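PDB 5EGN: esterase from Uncultured bacterium, which probably hydrolyses carboxylic esters and opens the lactone ring of N-acyl-homoserine lactones, thereby degrading these bacterial quorum-sensing signals. Local coordinates for residues A[24-28]-A[93-99]; A[120-126]-A[190-196]; A[149-154]-A[239-243]. The protein carries 2 engineered substitutions. All blocks are in the same frame, centred on the assembly; numbering follows the deposited sequence.

Contact 1: residues A[24-28]-A[93-99]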
ATOM      1  N   PHE A  24      -8.648  -6.679   7.785  1.00 22.50           N
ATOM      2  CA  PHE A  24      -8.579  -6.736   6.331  1.00 22.26           C
ATOM      3  C   PHE A  24      -7.754  -7.931   5.847  1.00 22.22           C
ATOM      4  O   PHE A  24      -6.565  -8.108   6.208  1.00 22.60           O
ATOM      5  CB  PHE A  24      -8.005  -5.434   5.763  1.00 21.83           C
ATOM      6  CG  PHE A  24      -8.842  -4.217   6.055  1.00 21.73           C
ATOM      7  CD1 PHE A  24      -8.565  -3.420   7.154  1.00 21.68           C
ATOM      8  CD2 PHE A  24      -9.901  -3.867   5.229  1.00 21.58           C
ATOM      9  CE1 PHE A  24      -9.326  -2.298   7.424  1.00 22.21           C
ATOM     10  CE2 PHE A  24     -10.663  -2.745   5.493  1.00 22.02           C
ATOM     11  CZ  PHE A  24     -10.375  -1.961   6.593  1.00 22.39           C
ATOM     12  N   LEU A  25      -8.427  -8.738   5.029  1.00 22.70           N
ATOM     13  CA  LEU A  25      -7.903  -9.969   4.463  1.00 23.51           C
ATOM     14  C   LEU A  25      -7.809  -9.837   2.952  1.00 23.38           C
ATOM     15  O   LEU A  25      -8.829  -9.832   2.261  1.00 23.72           O
ATOM     16  CB  LEU A  25      -8.805 -11.146   4.835  1.00 25.66           C
ATOM     17  CG  LEU A  25      -9.083 -11.304   6.326  1.00 23.94           C
ATOM     18  CD1 LEU A  25     -10.043 -12.452   6.602  1.00 26.13           C
ATOM     19  CD2 LEU A  25      -7.765 -11.514   7.040  1.00 23.71           C
ATOM     20  N   HIS A  26      -6.585  -9.741   2.443  1.00 23.50           N
ATOM     21  CA  HIS A  26      -6.340  -9.474   1.027  1.00 23.58           C
ATOM     22  C   HIS A  26      -6.712 -10.651   0.121  1.00 23.88           C
ATOM     23  O   HIS A  26      -6.768 -11.790   0.579  1.00 24.35           O
ATOM     24  CB  HIS A  26      -4.868  -9.108   0.821  1.00 23.71           C
ATOM     25  CG  HIS A  26      -3.931 -10.262   0.988  1.00 23.26           C
ATOM     26  ND1 HIS A  26      -3.688 -11.177  -0.015  1.00 22.76           N
ATOM     27  CD2 HIS A  26      -3.180 -10.654   2.044  1.00 23.67           C
ATOM     28  CE1 HIS A  26      -2.828 -12.082   0.416  1.00 23.97           C
ATOM     29  NE2 HIS A  26      -2.503 -11.788   1.662  1.00 23.98           N
ATOM     30  N   PRO A  27      -6.958 -10.378  -1.175  1.00 24.14           N
ATOM     31  CA  PRO A  27      -7.245 -11.453  -2.134  1.00 24.87           C
ATOM     32  C   PRO A  27      -6.024 -12.308  -2.462  1.00 24.78           C
ATOM     33  O   PRO A  27      -4.907 -11.988  -2.057  1.00 25.01           O
ATOM     34  CB  PRO A  27      -7.720 -10.694  -3.378  1.00 24.81           C
ATOM     35  CG  PRO A  27      -7.072  -9.369  -3.270  1.00 24.29           C
ATOM     36  CD  PRO A  27      -7.079  -9.050  -1.802  1.00 24.10           C
ATOM     37  N   PHE A  28      -6.255 -13.388  -3.201  1.00 25.29           N
ATOM     38  CA  PHE A  28      -5.214 -14.349  -3.547  1.00 26.76           C
ATOM     39  C   PHE A  28      -4.128 -13.719  -4.422  1.00 26.02           C
ATOM     40  O   PHE A  28      -4.419 -12.872  -5.267  1.00 26.05           O
ATOM     41  CB  PHE A  28      -5.847 -15.555  -4.251  1.00 27.16           C
ATOM     42  CG  PHE A  28      -4.967 -16.771  -4.293  1.00 27.71           C
ATOM     43  CD1 PHE A  28      -4.368 -17.256  -3.142  1.00 28.72           C
ATOM     44  CD2 PHE A  28      -4.764 -17.448  -5.484  1.00 28.55           C
ATOM     45  CE1 PHE A  28      -3.566 -18.384  -3.186  1.00 28.82           C
ATOM     46  CE2 PHE A  28      -3.966 -18.575  -5.533  1.00 29.33           C
ATOM     47  CZ  PHE A  28      -3.366 -19.043  -4.381  1.00 29.54           C
ATOM     48  N   SER A  93     -12.062 -12.009  -2.101  1.00 26.44           N
ATOM     49  CA  SER A  93     -11.848 -13.316  -2.725  1.00 26.79           C
ATOM     50  C   SER A  93     -11.579 -14.392  -1.682  1.00 27.80           C
ATOM     51  O   SER A  93     -12.478 -14.808  -0.951  1.00 27.43           O
ATOM     52  CB  SER A  93     -10.687 -13.261  -3.724  1.00 30.68           C
ATOM     53  OG  SER A  93     -10.331 -14.557  -4.170  1.00 30.58           O
ATOM     54  N   ILE A  94     -10.325 -14.831  -1.617  1.00 28.21           N
ATOM     55  CA  ILE A  94      -9.921 -15.858  -0.673  1.00 27.72           C
ATOM     56  C   ILE A  94     -10.019 -15.331   0.756  1.00 29.06           C
ATOM     57  O   ILE A  94     -10.187 -16.101   1.697  1.00 42.94           O
ATOM     58  CB  ILE A  94      -8.486 -16.358  -0.958  1.00 28.71           C
ATOM     59  CG1 ILE A  94      -8.202 -17.648  -0.185  1.00 29.67           C
ATOM     60  CG2 ILE A  94      -7.457 -15.286  -0.630  1.00 27.52           C
ATOM     61  CD1 ILE A  94      -6.822 -18.209  -0.428  1.00 30.31           C
ATOM     62  N   GLY A  95      -9.932 -14.014   0.910  1.00 27.82           N
ATOM     63  CA  GLY A  95     -10.094 -13.390   2.210  1.00 27.21           C
ATOM     64  C   GLY A  95     -11.506 -13.595   2.722  1.00 27.37           C
ATOM     65  O   GLY A  95     -11.726 -13.781   3.920  1.00 28.19           O
ATOM     66  N   GLY A  96     -12.466 -13.558   1.803  1.00 27.99           N
ATOM     67  CA  GLY A  96     -13.852 -13.833   2.133  1.00 27.94           C
ATOM     68  C   GLY A  96     -14.021 -15.269   2.585  1.00 28.78           C
ATOM     69  O   GLY A  96     -14.758 -15.551   3.534  1.00 34.78           O
ATOM     70  N   MET A  97     -13.329 -16.178   1.903  1.00 28.14           N
ATOM     71  CA  MET A  97     -13.301 -17.583   2.293  1.00 28.68           C
ATOM     72  C   MET A  97     -12.789 -17.733   3.719  1.00 29.32           C
ATOM     73  O   MET A  97     -13.384 -18.437   4.537  1.00 29.88           O
ATOM     74  CB  MET A  97     -12.419 -18.395   1.345  1.00 28.71           C
ATOM     75  CG  MET A  97     -12.812 -18.317  -0.113  1.00 27.42           C
ATOM     76  SD  MET A  97     -11.800 -19.406  -1.132  1.00 20.43           S
ATOM     77  CE  MET A  97     -12.420 -19.002  -2.759  1.00 28.60           C
ATOM     78  N   ILE A  98     -11.676 -17.063   4.001  1.00 29.54           N
ATOM     79  CA  ILE A  98     -11.047 -17.100   5.317  1.00 29.53           C
ATOM     80  C   ILE A  98     -11.994 -16.577   6.392  1.00 29.92           C
ATOM     81  O   ILE A  98     -12.109 -17.165   7.469  1.00 29.81           O
ATOM     82  CB  ILE A  98      -9.740 -16.281   5.331  1.00 28.92           C
ATOM     83  CG1 ILE A  98      -8.717 -16.899   4.375  1.00 29.61           C
ATOM     84  CG2 ILE A  98      -9.164 -16.212   6.733  1.00 28.41           C
ATOM     85  CD1 ILE A  98      -7.501 -16.034   4.135  1.00 28.41           C
ATOM     86  N   ALA A  99     -12.678 -15.479   6.088  1.00 33.12           N
ATOM     87  CA  ALA A  99     -13.640 -14.895   7.016  1.00 29.57           C
ATOM     88  C   ALA A  99     -14.808 -15.843   7.299  1.00 29.94           C
ATOM     89  O   ALA A  99     -15.242 -15.981   8.443  1.00 30.09           O
ATOM     90  CB  ALA A  99     -14.157 -13.569   6.475  1.00 29.12           C
TER
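Ser93 meets Pro27 through its methylene, CB lying 3.9 Å from Pro27 CB, while its hydroxyl OG, anti to the backbone N, comes to 4.3 Å from Phe28 N. Ile94 follows with two branches that touch different groups. Its CG2 methyl packs against the loop, 3.4 Å from Phe28 N, whereas CG1 stands anti to the backbone N (chi1 -167°) and carries CD1 to within 3.8 Å of Phe28 CD1, approaching that ring obliquely. Phe175 meets the same ring edge-to-face. Gly95 lies directly against the end of strand 21-25: a CB at this position would collide with Leu25 O, and without one the Leu25 and Gly95 CA atoms come to 4.6 Å. Leu25 then reaches over the helix, its CD1 resting 3.4 Å from Gly95 O. One turn on, Ile98 turns its CG2 to Leu25 CD1 at 3.9 Å, and Ala99 adds its CB to the same methyl at 4.3 Å. No hydrogen bond joins the two segments; Leu25 is held instead by backbone bonds to Val90 and Asn92 of the neighbouring strand. Positive phi at Ser93, the Gly91-Ser93-Gly95 spacing and the tight strand-helix turn are consistent with the nucleophile elbow of alpha/beta hydrolases, with Ser93 the probable nucleophile, and the loop at Phe28 sits where this family usually forms its oxyanion hole.

Contact 2: residues A[120-126]-A[190-196]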
ATOM      1  N   THR A 120     -17.824 -19.883  -2.951  1.00 28.11           N
ATOM      2  CA  THR A 120     -17.412 -21.184  -2.436  1.00 29.92           C
ATOM      3  C   THR A 120     -17.588 -22.248  -3.514  1.00 31.35           C
ATOM      4  O   THR A 120     -18.422 -22.103  -4.406  1.00 31.64           O
ATOM      5  CB  THR A 120     -18.202 -21.574  -1.168  1.00 30.15           C
ATOM      6  OG1 THR A 120     -17.625 -22.747  -0.583  1.00 29.66           O
ATOM      7  CG2 THR A 120     -19.659 -21.840  -1.497  1.00 30.93           C
ATOM      8  N   GLY A 121     -16.796 -23.313  -3.429  1.00 32.00           N
ATOM      9  CA  GLY A 121     -16.753 -24.310  -4.483  1.00 35.36           C
ATOM     10  C   GLY A 121     -16.334 -23.646  -5.780  1.00 36.96           C
ATOM     11  O   GLY A 121     -16.913 -23.894  -6.838  1.00 38.43           O
ATOM     12  N   LEU A 122     -15.323 -22.787  -5.684  1.00 35.72           N
ATOM     13  CA  LEU A 122     -14.903 -21.951  -6.802  1.00 37.20           C
ATOM     14  C   LEU A 122     -14.373 -22.780  -7.963  1.00 39.12           C
ATOM     15  O   LEU A 122     -14.648 -22.482  -9.125  1.00 40.54           O
ATOM     16  CB  LEU A 122     -13.833 -20.958  -6.345  1.00 38.69           C
ATOM     17  CG  LEU A 122     -13.760 -19.631  -7.100  1.00 39.63           C
ATOM     18  CD1 LEU A 122     -14.942 -18.748  -6.726  1.00 35.04           C
ATOM     19  CD2 LEU A 122     -12.444 -18.924  -6.821  1.00 35.86           C
ATOM     20  N   GLY A 123     -13.617 -23.822  -7.638  1.00 38.35           N
ATOM     21  CA  GLY A 123     -12.977 -24.654  -8.639  1.00 39.62           C
ATOM     22  C   GLY A 123     -13.927 -25.310  -9.622  1.00 42.71           C
ATOM     23  O   GLY A 123     -13.630 -25.387 -10.815  1.00 43.81           O
ATOM     24  N   GLU A 124     -15.069 -25.785  -9.135  1.00 43.36           N
ATOM     25  CA  GLU A 124     -16.016 -26.486  -9.999  1.00 46.21           C
ATOM     26  C   GLU A 124     -16.845 -25.505 -10.825  1.00 46.29           C
ATOM     27  O   GLU A 124     -17.437 -25.878 -11.837  1.00 50.91           O
ATOM     28  CB  GLU A 124     -16.934 -27.395  -9.174  1.00 48.40           C
ATOM     29  CG  GLU A 124     -17.780 -26.675  -8.137  1.00 48.77           C
ATOM     30  CD  GLU A 124     -18.599 -27.629  -7.284  1.00 50.20           C
ATOM     31  OE1 GLU A 124     -18.421 -28.859  -7.416  1.00 52.40           O
ATOM     32  OE2 GLU A 124     -19.422 -27.147  -6.478  1.00 52.42           O
ATOM     33  N   GLY A 125     -16.867 -24.246 -10.395  1.00 44.82           N
ATOM     34  CA  GLY A 125     -17.619 -23.210 -11.080  1.00 45.77           C
ATOM     35  C   GLY A 125     -16.865 -22.579 -12.236  1.00 46.16           C
ATOM     36  O   GLY A 125     -17.457 -21.908 -13.080  1.00 46.54           O
ATOM     37  N   MET A 126     -15.554 -22.789 -12.273  1.00 46.23           N
ATOM     38  CA  MET A 126     -14.732 -22.281 -13.362  1.00 48.30           C
ATOM     39  C   MET A 126     -14.805 -23.218 -14.560  1.00 50.98           C
ATOM     40  O   MET A 126     -15.019 -24.419 -14.392  1.00 50.87           O
ATOM     41  CB  MET A 126     -13.283 -22.115 -12.902  1.00 46.21           C
ATOM     42  CG  MET A 126     -13.126 -21.221 -11.689  1.00 43.84           C
ATOM     43  SD  MET A 126     -11.412 -21.025 -11.180  1.00 36.91           S
ATOM     44  CE  MET A 126     -11.259 -19.244 -11.220  1.00 39.36           C
ATOM     45  N   VAL A 190      -7.836 -22.755  -2.053  1.00 34.20           N
ATOM     46  CA  VAL A 190      -8.658 -21.672  -2.593  1.00 32.26           C
ATOM     47  C   VAL A 190      -9.673 -22.162  -3.631  1.00 32.82           C
ATOM     48  O   VAL A 190     -10.775 -21.622  -3.733  1.00 32.66           O
ATOM     49  CB  VAL A 190      -7.773 -20.562  -3.220  1.00 31.32           C
ATOM     50  CG1 VAL A 190      -6.930 -21.113  -4.364  1.00 32.70           C
ATOM     51  CG2 VAL A 190      -8.622 -19.388  -3.684  1.00 29.57           C
ATOM     52  N   PHE A 191      -9.316 -23.203  -4.377  1.00 34.20           N
ATOM     53  CA  PHE A 191     -10.182 -23.704  -5.438  1.00 35.22           C
ATOM     54  C   PHE A 191     -11.123 -24.807  -4.962  1.00 35.18           C
ATOM     55  O   PHE A 191     -12.238 -24.939  -5.465  1.00 35.94           O
ATOM     56  CB  PHE A 191      -9.345 -24.221  -6.611  1.00 35.77           C
ATOM     57  CG  PHE A 191      -8.672 -23.137  -7.404  1.00 36.38           C
ATOM     58  CD1 PHE A 191      -9.419 -22.253  -8.166  1.00 36.79           C
ATOM     59  CD2 PHE A 191      -7.293 -23.012  -7.404  1.00 36.37           C
ATOM     60  CE1 PHE A 191      -8.802 -21.260  -8.902  1.00 37.36           C
ATOM     61  CE2 PHE A 191      -6.673 -22.020  -8.139  1.00 37.50           C
ATOM     62  CZ  PHE A 191      -7.428 -21.144  -8.888  1.00 37.35           C
ATOM     63  N   ALA A 192     -10.675 -25.596  -3.992  1.00 35.19           N
ATOM     64  CA  ALA A 192     -11.407 -26.792  -3.590  1.00 35.73           C
ATOM     65  C   ALA A 192     -12.303 -26.566  -2.374  1.00 36.11           C
ATOM     66  O   ALA A 192     -13.235 -27.335  -2.136  1.00 41.49           O
ATOM     67  CB  ALA A 192     -10.434 -27.926  -3.315  1.00 36.30           C
ATOM     68  N   TRP A 193     -12.013 -25.517  -1.610  1.00 35.07           N
ATOM     69  CA  TRP A 193     -12.786 -25.184  -0.415  1.00 34.00           C
ATOM     70  C   TRP A 193     -14.262 -24.992  -0.742  1.00 33.14           C
ATOM     71  O   TRP A 193     -14.618 -24.167  -1.581  1.00 33.31           O
ATOM     72  CB  TRP A 193     -12.222 -23.923   0.239  1.00 32.90           C
ATOM     73  CG  TRP A 193     -12.921 -23.496   1.488  1.00 31.34           C
ATOM     74  CD1 TRP A 193     -12.787 -24.044   2.731  1.00 31.74           C
ATOM     75  CD2 TRP A 193     -13.842 -22.409   1.626  1.00 30.56           C
ATOM     76  NE1 TRP A 193     -13.579 -23.371   3.631  1.00 30.77           N
ATOM     77  CE2 TRP A 193     -14.235 -22.364   2.977  1.00 30.50           C
ATOM     78  CE3 TRP A 193     -14.376 -21.474   0.735  1.00 29.92           C
ATOM     79  CZ2 TRP A 193     -15.138 -21.419   3.458  1.00 29.87           C
ATOM     80  CZ3 TRP A 193     -15.273 -20.539   1.214  1.00 29.06           C
ATOM     81  CH2 TRP A 193     -15.644 -20.516   2.563  1.00 29.33           C
ATOM     82  N   ASN A 194     -15.118 -25.759  -0.075  1.00 33.65           N
ATOM     83  CA  ASN A 194     -16.541 -25.766  -0.389  1.00 33.68           C
ATOM     84  C   ASN A 194     -17.405 -25.933   0.859  1.00 34.33           C
ATOM     85  O   ASN A 194     -17.364 -26.971   1.518  1.00 36.56           O
ATOM     86  CB  ASN A 194     -16.840 -26.880  -1.396  1.00 34.65           C
ATOM     87  CG  ASN A 194     -18.215 -26.758  -2.021  1.00 35.01           C
ATOM     88  OD1 ASN A 194     -19.168 -26.319  -1.381  1.00 33.97           O
ATOM     89  ND2 ASN A 194     -18.324 -27.153  -3.283  1.00 37.39           N
ATOM     90  N   ILE A 195     -18.189 -24.907   1.175  1.00 33.52           N
ATOM     91  CA  ILE A 195     -19.072 -24.947   2.337  1.00 34.32           C
ATOM     92  C   ILE A 195     -20.508 -24.583   1.970  1.00 34.19           C
ATOM     93  O   ILE A 195     -21.217 -23.951   2.756  1.00 34.61           O
ATOM     94  CB  ILE A 195     -18.589 -24.000   3.457  1.00 34.07           C
ATOM     95  CG1 ILE A 195     -18.527 -22.554   2.958  1.00 31.66           C
ATOM     96  CG2 ILE A 195     -17.232 -24.439   3.979  1.00 33.71           C
ATOM     97  CD1 ILE A 195     -18.630 -21.527   4.067  1.00 29.81           C
ATOM     98  N   LYS A 196     -20.933 -24.990   0.777  1.00 34.79           N
ATOM     99  CA  LYS A 196     -22.288 -24.716   0.297  1.00 35.95           C
ATOM    100  C   LYS A 196     -23.362 -25.162   1.284  1.00 36.83           C
ATOM    101  O   LYS A 196     -24.355 -24.464   1.489  1.00 41.09           O
ATOM    102  CB  LYS A 196     -22.526 -25.401  -1.052  1.00 36.38           C
ATOM    103  CG  LYS A 196     -21.770 -24.790  -2.224  1.00 36.76           C
ATOM    104  CD  LYS A 196     -21.984 -25.604  -3.493  1.00 40.01           C
ATOM    105  CE  LYS A 196     -21.376 -24.922  -4.712  1.00 41.42           C
ATOM    106  NZ  LYS A 196     -20.014 -25.424  -5.041  1.00 50.30           N
TER
HETATM  107  O   HOH W   1     -13.878 -22.555  -3.308  1.00 31.88           O
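Thr120 and Ile195 tie together the two ends of the largely helical lid that this alpha/beta hydrolase inserts between strands 110-116 and 206-211. With chi1 at -171°, Thr120 turns its OG1 toward the returning chain, where Ile195 N donates to it over 2.8 Å in a nearly straight bond of 162°; OG1 itself gives only a weak bond to Trp193 O. The hydroxyl also approaches the indole obliquely, while Ile195 CG2 lies over one face of that ring, offset toward its rim. Gln101 takes the indole NE1, fixing the far side of the tryptophan to helix 94-105. The other branch of Thr120, CG2, crosses the stem of Lys196 at 3.7 Å from CG. Lys196 and Glu124 extend toward each other from opposite directions and close a salt bridge, NZ to OE2, whose modelled length is too short to be trusted. Beside it lies Asn194, its amide plane 88° from the Glu124 carboxylate. Asn194 OD1 accepts from Lys196 N at 3.1 Å, an Asx turn. Putting an alanine here would probably leave Lys196 N without that acceptor and let the lysine drift from Glu124. At the other end, Met126 crosses Phe191 at about a right angle, a Met-aromatic contact with SD 3.5 Å from CE1 and the terminal CE in the ring plane, at its edge. The backbones close the seam: Gly123 N bonds to Phe191 O at 2.8 Å, on a lone pair, and Gly121 N to Trp193 O at 3.0 Å. Trp193 O also accepts from a water, which takes a hydrogen bond from Leu122 N at 2.8 Å and gives another to Val190 O.

Contact 3: residues A[149-154]-A[239-243]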
ATOM      1  N   ALA A 149     -11.088  -9.428 -14.152  1.00 31.74           N
ATOM      2  CA  ALA A 149     -11.166  -9.041 -12.747  1.00 29.87           C
ATOM      3  C   ALA A 149     -11.427  -7.550 -12.569  1.00 28.45           C
ATOM      4  O   ALA A 149     -11.752  -7.098 -11.470  1.00 27.37           O
ATOM      5  CB  ALA A 149      -9.887  -9.432 -12.026  1.00 30.18           C
ATOM      6  N   VAL A 150     -11.276  -6.784 -13.643  1.00 29.11           N
ATOM      7  CA  VAL A 150     -11.523  -5.350 -13.581  1.00 28.06           C
ATOM      8  C   VAL A 150     -12.548  -4.931 -14.627  1.00 27.79           C
ATOM      9  O   VAL A 150     -12.636  -5.529 -15.699  1.00 28.70           O
ATOM     10  CB  VAL A 150     -10.224  -4.542 -13.776  1.00 28.49           C
ATOM     11  CG1 VAL A 150      -9.347  -4.640 -12.536  1.00 27.18           C
ATOM     12  CG2 VAL A 150      -9.473  -5.023 -15.007  1.00 29.94           C
ATOM     13  N   SER A 151     -13.327  -3.903 -14.309  1.00 27.29           N
ATOM     14  CA  SER A 151     -14.349  -3.417 -15.224  1.00 28.39           C
ATOM     15  C   SER A 151     -13.718  -2.673 -16.392  1.00 28.60           C
ATOM     16  O   SER A 151     -12.542  -2.309 -16.343  1.00 28.79           O
ATOM     17  CB  SER A 151     -15.341  -2.509 -14.495  1.00 27.97           C
ATOM     18  OG  SER A 151     -14.742  -1.275 -14.141  1.00 27.72           O
ATOM     19  N   ALA A 152     -14.503  -2.455 -17.442  1.00 28.10           N
ATOM     20  CA  ALA A 152     -14.040  -1.714 -18.606  1.00 28.66           C
ATOM     21  C   ALA A 152     -13.706  -0.278 -18.221  1.00 29.48           C
ATOM     22  O   ALA A 152     -12.708   0.287 -18.674  1.00 29.81           O
ATOM     23  CB  ALA A 152     -15.090  -1.743 -19.708  1.00 27.65           C
ATOM     24  N   ARG A 153     -14.548   0.300 -17.369  1.00 29.16           N
ATOM     25  CA  ARG A 153     -14.348   1.654 -16.869  1.00 30.59           C
ATOM     26  C   ARG A 153     -13.041   1.754 -16.088  1.00 30.20           C
ATOM     27  O   ARG A 153     -12.327   2.753 -16.175  1.00 31.07           O
ATOM     28  CB  ARG A 153     -15.530   2.068 -15.994  1.00 33.23           C
ATOM     29  CG  ARG A 153     -15.521   3.513 -15.533  1.00 38.14           C
ATOM     30  CD  ARG A 153     -16.795   3.806 -14.763  1.00 41.16           C
ATOM     31  NE  ARG A 153     -16.793   5.125 -14.142  1.00 51.62           N
ATOM     32  CZ  ARG A 153     -17.755   6.027 -14.310  1.00 47.65           C
ATOM     33  NH1 ARG A 153     -18.796   5.751 -15.086  1.00 50.26           N
ATOM     34  NH2 ARG A 153     -17.678   7.205 -13.706  1.00 48.63           N
ATOM     35  N   SER A 154     -12.734   0.707 -15.329  1.00 29.53           N
ATOM     36  CA  SER A 154     -11.484   0.645 -14.580  1.00 29.11           C
ATOM     37  C   SER A 154     -10.295   0.478 -15.518  1.00 28.51           C
ATOM     38  O   SER A 154      -9.232   1.048 -15.285  1.00 27.36           O
ATOM     39  CB  SER A 154     -11.519  -0.496 -13.563  1.00 27.96           C
ATOM     40  OG  SER A 154     -12.480  -0.246 -12.552  1.00 29.26           O
ATOM     41  N   ASP A 239     -20.160  -1.008 -12.678  1.00 29.25           N
ATOM     42  CA  ASP A 239     -18.865  -0.554 -13.216  1.00 29.39           C
ATOM     43  C   ASP A 239     -17.666  -0.994 -12.364  1.00 28.23           C
ATOM     44  O   ASP A 239     -16.643  -0.308 -12.322  1.00 29.05           O
ATOM     45  CB  ASP A 239     -18.839   0.981 -13.353  1.00 33.14           C
ATOM     46  CG  ASP A 239     -19.587   1.487 -14.572  1.00 32.81           C
ATOM     47  OD1 ASP A 239     -19.286   1.012 -15.687  1.00 31.80           O
ATOM     48  OD2 ASP A 239     -20.453   2.373 -14.414  1.00 34.39           O
ATOM     49  N   VAL A 240     -17.776  -2.141 -11.697  1.00 28.30           N
ATOM     50  CA  VAL A 240     -16.684  -2.649 -10.850  1.00 27.32           C
ATOM     51  C   VAL A 240     -16.442  -4.134 -11.103  1.00 26.38           C
ATOM     52  O   VAL A 240     -17.386  -4.860 -11.439  1.00 27.23           O
ATOM     53  CB  VAL A 240     -16.991  -2.421  -9.356  1.00 27.20           C
ATOM     54  CG1 VAL A 240     -15.884  -2.973  -8.471  1.00 26.05           C
ATOM     55  CG2 VAL A 240     -17.173  -0.940  -9.102  1.00 28.33           C
ATOM     56  N   GLY A 241     -15.187  -4.577 -10.989  1.00 26.38           N
ATOM     57  CA  GLY A 241     -14.865  -5.987 -11.122  1.00 26.96           C
ATOM     58  C   GLY A 241     -14.555  -6.639  -9.782  1.00 25.49           C
ATOM     59  O   GLY A 241     -15.412  -6.696  -8.900  1.00 25.11           O
ATOM     60  N   HIS A 242     -13.324  -7.119  -9.622  1.00 25.10           N
ATOM     61  CA  HIS A 242     -12.935  -7.903  -8.451  1.00 25.34           C
ATOM     62  C   HIS A 242     -12.430  -7.042  -7.299  1.00 24.60           C
ATOM     63  O   HIS A 242     -12.413  -7.481  -6.150  1.00 24.07           O
ATOM     64  CB  HIS A 242     -11.854  -8.919  -8.838  1.00 25.64           C
ATOM     65  CG  HIS A 242     -11.812 -10.132  -7.962  1.00 25.39           C
ATOM     66  ND1 HIS A 242     -12.897 -10.970  -7.799  1.00 25.76           N
ATOM     67  CD2 HIS A 242     -10.815 -10.662  -7.215  1.00 25.49           C
ATOM     68  CE1 HIS A 242     -12.570 -11.956  -6.984  1.00 25.47           C
ATOM     69  NE2 HIS A 242     -11.312 -11.792  -6.616  1.00 26.04           N
ATOM     70  N   PHE A 243     -12.026  -5.815  -7.602  1.00 24.97           N
ATOM     71  CA  PHE A 243     -11.354  -4.988  -6.608  1.00 24.40           C
ATOM     72  C   PHE A 243     -12.055  -3.656  -6.361  1.00 24.47           C
ATOM     73  O   PHE A 243     -11.543  -2.600  -6.725  1.00 28.54           O
ATOM     74  CB  PHE A 243      -9.906  -4.744  -7.034  1.00 24.27           C
ATOM     75  CG  PHE A 243      -9.205  -5.981  -7.517  1.00 23.95           C
ATOM     76  CD1 PHE A 243      -8.671  -6.889  -6.618  1.00 23.92           C
ATOM     77  CD2 PHE A 243      -9.083  -6.238  -8.873  1.00 24.33           C
ATOM     78  CE1 PHE A 243      -8.027  -8.029  -7.063  1.00 24.33           C
ATOM     79  CE2 PHE A 243      -8.440  -7.375  -9.323  1.00 24.36           C
ATOM     80  CZ  PHE A 243      -7.913  -8.272  -8.417  1.00 24.31           C
TER
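Ala149 and His242 face each other where the two segments run antiparallel, His242 N donating to Ala149 O in a bond whose modelled length is doubtful, and Gly241 CA adding a CA-H...O contact to the same oxygen at 3.3 Å. A CB on Gly241 would strike Ala149 O and Val150 CA. Farther along, Ser151 holds its hydroxyl between its own backbone N and carbonyl carbon (chi1 70°). Within the two segments, OG donates to Asp239 O over 2.8 Å, coming from well above the carbonyl plane, and accepts from Ser154 N at 3.1 Å as the N-cap of helix 152-157. Glu247 also lies within hydrogen-bonding range of this hydroxyl and probably competes for its one proton; its carboxylate bonds Ser154 OG and the backbone N of Gly241 and Phe243 as well. The extended chain of Arg153 passes obliquely across the Asp239 side chain: CD packs 3.6 Å from CG of the aspartate, and the guanidinium, tilted 45° from the carboxylate, makes only a long salt bridge, NH1 to OD2. At the other end Phe243 meets Ala149 CB obliquely with CE2, at 3.7 Å, and takes Val150 CG1 at its edge, 4.0 Å from CD2, while His242 CB sits over one face, toward the rim. The His242 ring leads away from the lid, ND1 bonded to Asp214 OD2 and the far side against Ser93. The loop that follows strand 233-237 is where an alpha/beta hydrolase is expected to carry its catalytic histidine, consistent with Ser93, His242 and Asp214 forming the triad.

How the contacts relate
Contact 1 is the middle of the set, near the centre of the chain, and each of the others touches it from a different direction. Toward contact 3, Ser93 CB lies 3.3 Å from His242 NE2, the junction at which the probable nucleophile and histidine meet, and Pro27 CG comes 4.1 Å from Phe243 CE1. Toward contact 2, Met97 CG packs 3.6 Å from Trp193 CZ3 and Ile94 CD1 3.8 Å from Val190 CB, so helix 94-105, which follows the probable nucleophile, packs against the base of the lid. Contacts 2 and 3 do not touch: their centres are about 22 Å apart. Their segments alternate along the chain, however, since 149-154 belongs to the insertion whose ends contact 2 joins.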